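Local coordinates for protein TudS (Uncultured bacterium, PDB 6Z96) that removes sulfur from thiouracil without redox chemistry, using a [4Fe-4S] cluster that probably takes up the sulfur as a [4Fe-5S] intermediate, at residues 5-10 and 94-99. Numbering follows the deposited sequence. Where two conformers were deposited one is given.
With SF4 (iron/sulfur cluster), chain C.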
ATOM      1  N   ILE A   5      -3.046  -9.828  -7.394  1.00 21.80           N
ATOM      2  CA  ILE A   5      -3.229  -8.587  -6.665  1.00 21.04           C
ATOM      3  C   ILE A   5      -1.851  -8.015  -6.341  1.00 20.49           C
ATOM      4  O   ILE A   5      -0.864  -8.756  -6.312  1.00 20.29           O
ATOM      5  CB  ILE A   5      -4.064  -8.772  -5.377  1.00 22.47           C
ATOM      6  CG1 ILE A   5      -3.308  -9.555  -4.289  1.00 23.87           C
ATOM      7  CG2 ILE A   5      -5.449  -9.390  -5.675  1.00 24.13           C
ATOM      8  CD1 ILE A   5      -4.048  -9.554  -2.911  1.00 26.22           C
ATOM      9  N   ILE A   6      -1.815  -6.706  -6.042  1.00 19.26           N
ATOM     10  CA  ILE A   6      -0.592  -6.098  -5.532  1.00 19.60           C
ATOM     11  C   ILE A   6      -0.819  -5.977  -4.017  1.00 18.47           C
ATOM     12  O   ILE A   6      -1.932  -5.681  -3.560  1.00 19.18           O
ATOM     13  CB  ILE A   6      -0.324  -4.744  -6.220  1.00 21.42           C
ATOM     14  CG1 ILE A   6       1.004  -4.137  -5.766  1.00 23.52           C
ATOM     15  CG2 ILE A   6      -1.440  -3.761  -5.990  1.00 22.34           C
ATOM     16  CD1 ILE A   6       1.442  -2.931  -6.655  1.00 25.17           C
ATOM     17  N   VAL A   7       0.235  -6.248  -3.216  1.00 17.23           N
ATOM     18  CA  VAL A   7       0.105  -6.231  -1.760  0.80 17.46           C
ATOM     19  C   VAL A   7       1.240  -5.450  -1.142  1.00 17.33           C
ATOM     20  O   VAL A   7       2.379  -5.682  -1.511  1.00 17.92           O
ATOM     21  CB  VAL A   7       0.165  -7.677  -1.186  0.80 18.16           C
ATOM     22  CG1 VAL A   7      -0.083  -7.694   0.323  0.80 18.35           C
ATOM     23  CG2 VAL A   7      -0.820  -8.603  -1.900  0.80 18.53           C
ATOM     24  N   SER A   8       0.959  -4.570  -0.163  1.00 16.12           N
ATOM     25  CA  SER A   8       2.027  -3.869   0.580  1.00 15.53           C
ATOM     26  C   SER A   8       3.022  -4.911   1.118  1.00 15.86           C
ATOM     27  O   SER A   8       2.610  -5.870   1.769  1.00 16.72           O
ATOM     28  CB  SER A   8       1.432  -3.163   1.795  1.00 15.29           C
ATOM     29  OG  SER A   8       0.725  -2.005   1.395  1.00 16.39           O
ATOM     30  N   ALA A   9       4.304  -4.751   0.789  1.00 14.94           N
ATOM     31  CA  ALA A   9       5.303  -5.758   1.155  1.00 15.82           C
ATOM     32  C   ALA A   9       5.369  -6.022   2.652  1.00 16.21           C
ATOM     33  O   ALA A   9       5.631  -7.164   3.067  1.00 17.14           O
ATOM     34  CB  ALA A   9       6.679  -5.368   0.610  1.00 16.43           C
ATOM     35  N   CYS A  10       5.099  -4.995   3.471  1.00 15.29           N
ATOM     36  CA  CYS A  10       5.125  -5.183   4.921  1.00 15.43           C
ATOM     37  C   CYS A  10       4.024  -6.148   5.385  1.00 16.75           C
ATOM     38  O   CYS A  10       4.233  -6.871   6.368  1.00 17.52           O
ATOM     39  CB  CYS A  10       5.032  -3.851   5.650  1.00 16.35           C
ATOM     40  SG  CYS A  10       3.539  -2.903   5.245  1.00 17.24           S
ATOM     41  N   PHE A  94      -6.863  -5.052  -8.294  1.00 21.42           N
ATOM     42  CA  PHE A  94      -7.108  -5.034  -6.852  1.00 21.55           C
ATOM     43  C   PHE A  94      -5.782  -4.857  -6.105  1.00 20.20           C
ATOM     44  O   PHE A  94      -4.779  -5.456  -6.484  1.00 20.24           O
ATOM     45  CB  PHE A  94      -7.726  -6.360  -6.380  1.00 23.40           C
ATOM     46  CG  PHE A  94      -9.042  -6.693  -7.048  1.00 25.61           C
ATOM     47  CD1 PHE A  94     -10.215  -6.103  -6.628  1.00 27.99           C
ATOM     48  CD2 PHE A  94      -9.096  -7.589  -8.098  1.00 28.09           C
ATOM     49  CE1 PHE A  94     -11.430  -6.404  -7.249  1.00 29.32           C
ATOM     50  CE2 PHE A  94     -10.315  -7.901  -8.708  1.00 29.44           C
ATOM     51  CZ  PHE A  94     -11.469  -7.315  -8.264  1.00 29.25           C
ATOM     52  N   ALA A  95      -5.814  -4.085  -5.010  1.00 19.20           N
ATOM     53  CA  ALA A  95      -4.640  -3.885  -4.167  1.00 19.06           C
ATOM     54  C   ALA A  95      -4.999  -4.112  -2.714  1.00 19.06           C
ATOM     55  O   ALA A  95      -6.079  -3.731  -2.274  1.00 20.03           O
ATOM     56  CB  ALA A  95      -4.101  -2.469  -4.342  1.00 19.33           C
ATOM     57  N   LEU A  96      -4.090  -4.733  -1.961  1.00 17.09           N
ATOM     58  CA  LEU A  96      -4.256  -4.919  -0.521  1.00 17.09           C
ATOM     59  C   LEU A  96      -3.119  -4.101   0.087  1.00 16.50           C
ATOM     60  O   LEU A  96      -1.962  -4.517   0.024  1.00 16.33           O
ATOM     61  CB  LEU A  96      -4.106  -6.397  -0.144  1.00 17.45           C
ATOM     62  CG  LEU A  96      -3.995  -6.714   1.348  1.00 18.40           C
ATOM     63  CD1 LEU A  96      -5.160  -6.136   2.141  1.00 19.52           C
ATOM     64  CD2 LEU A  96      -3.869  -8.235   1.573  1.00 20.23           C
ATOM     65  N   LEU A  97      -3.452  -2.937   0.639  1.00 15.91           N
ATOM     66  CA  LEU A  97      -2.431  -2.020   1.137  1.00 16.22           C
ATOM     67  C   LEU A  97      -2.579  -1.748   2.616  1.00 17.01           C
ATOM     68  O   LEU A  97      -3.677  -1.778   3.153  1.00 17.15           O
ATOM     69  CB  LEU A  97      -2.477  -0.702   0.339  1.00 16.13           C
ATOM     70  CG  LEU A  97      -2.296  -0.822  -1.174  1.00 16.66           C
ATOM     71  CD1 LEU A  97      -2.233   0.614  -1.821  1.00 16.44           C
ATOM     72  CD2 LEU A  97      -1.024  -1.603  -1.555  1.00 18.73           C
ATOM     73  N   LYS A  98      -1.450  -1.450   3.279  1.00 15.89           N
ATOM     74  CA  LYS A  98      -1.409  -1.221   4.726  1.00 16.16           C
ATOM     75  C   LYS A  98      -2.130   0.049   5.187  1.00 17.22           C
ATOM     76  O   LYS A  98      -1.813   1.156   4.774  1.00 17.40           O
ATOM     77  CB  LYS A  98       0.077  -1.190   5.178  1.00 16.55           C
ATOM     78  CG  LYS A  98       0.280  -0.847   6.653  1.00 18.32           C
ATOM     79  CD  LYS A  98      -0.132  -2.021   7.546  1.00 19.97           C
ATOM     80  CE  LYS A  98      -0.198  -1.570   8.997  1.00 21.55           C
ATOM     81  NZ  LYS A  98      -1.477  -0.853   9.296  1.00 21.42           N
ATOM     82  N   GLU A  99      -3.047  -0.109   6.142  1.00 17.66           N
ATOM     83  CA  GLU A  99      -3.817   1.023   6.648  1.00 17.75           C
ATOM     84  C   GLU A  99      -2.957   2.036   7.424  1.00 18.54           C
ATOM     85  O   GLU A  99      -1.973   1.659   8.061  1.00 18.83           O
ATOM     86  CB  GLU A  99      -4.964   0.504   7.544  1.00 18.64           C
ATOM     87  CG  GLU A  99      -5.974   1.571   7.933  1.00 20.59           C
ATOM     88  CD  GLU A  99      -6.645   2.250   6.753  1.00 24.22           C
ATOM     89  OE1 GLU A  99      -5.980   3.083   6.088  1.00 20.94           O
ATOM     90  OE2 GLU A  99      -7.858   2.014   6.532  1.00 26.05           O
TER
HETATM   91 FE1  SF4 C 301       5.165   1.466   4.361  0.80 16.75          FE
HETATM   92 FE2  SF4 C 301       4.345  -1.092   4.062  0.90 14.54          FE
HETATM   93 FE3  SF4 C 301       6.095  -0.009   2.231  0.90 14.23          FE
HETATM   94 FE4  SF4 C 301       3.460   0.766   2.284  0.90 14.76          FE
HETATM   95  S1  SF4 C 301       4.324  -1.316   1.749  0.90 14.45           S
HETATM   96  S2  SF4 C 301       5.260   2.145   2.080  0.90 15.60           S
HETATM   97  S3  SF4 C 301       3.026   0.721   4.557  0.90 15.91           S
HETATM   98  S4  SF4 C 301       6.478  -0.438   4.474  0.90 15.29           S
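Ile6 and Ser8 bond to Phe94 and Leu96 as neighbouring parallel strands do: Ile6 N gives its hydrogen to Phe94 O, Ile6 O accepts a hydrogen bond from Leu96 N at 2.8 Å, and Ser8 N reaches Leu96 O at 2.9 Å. Where the backbone pairing stops, a side chain carries it on. Ser8 OG, set beside its own N and anti to its carbonyl carbon (chi1 -75°), accepts one from Lys98 N at 2.9 Å, somewhat bent (153° at the hydrogen), tying the end of strand 5-8 to the chain at Lys98, next to the iron-sulfur cluster. Beyond the C-terminal end of strand 5-8, Cys10 SG binds iron FE2 at 2.3 Å, and Ser8 CB lies 3.4 Å from sulfide S1. Lys98 lays CB and CG against Cys10 SG and sulfide S3; bends at chi2 and chi4 then carry NZ back to Glu99 O and to a salt bridge with Glu139. On one face of the sheet Ile6 CG2 presses on Ala95 CB, a tight 3.4 Å; on the other, Val7 and Leu96 run side by side, and Ile5 CD1 meets Leu96 CB. Leu97 CD2 packs beside Ser8 OG. The pair is central in a four-stranded parallel sheet, between strands 39-42 and 135-137. Helix 124-131 covers Ala95 and Leu97 on one face, and helix 142-151 covers Ile5 and Leu96 on the other.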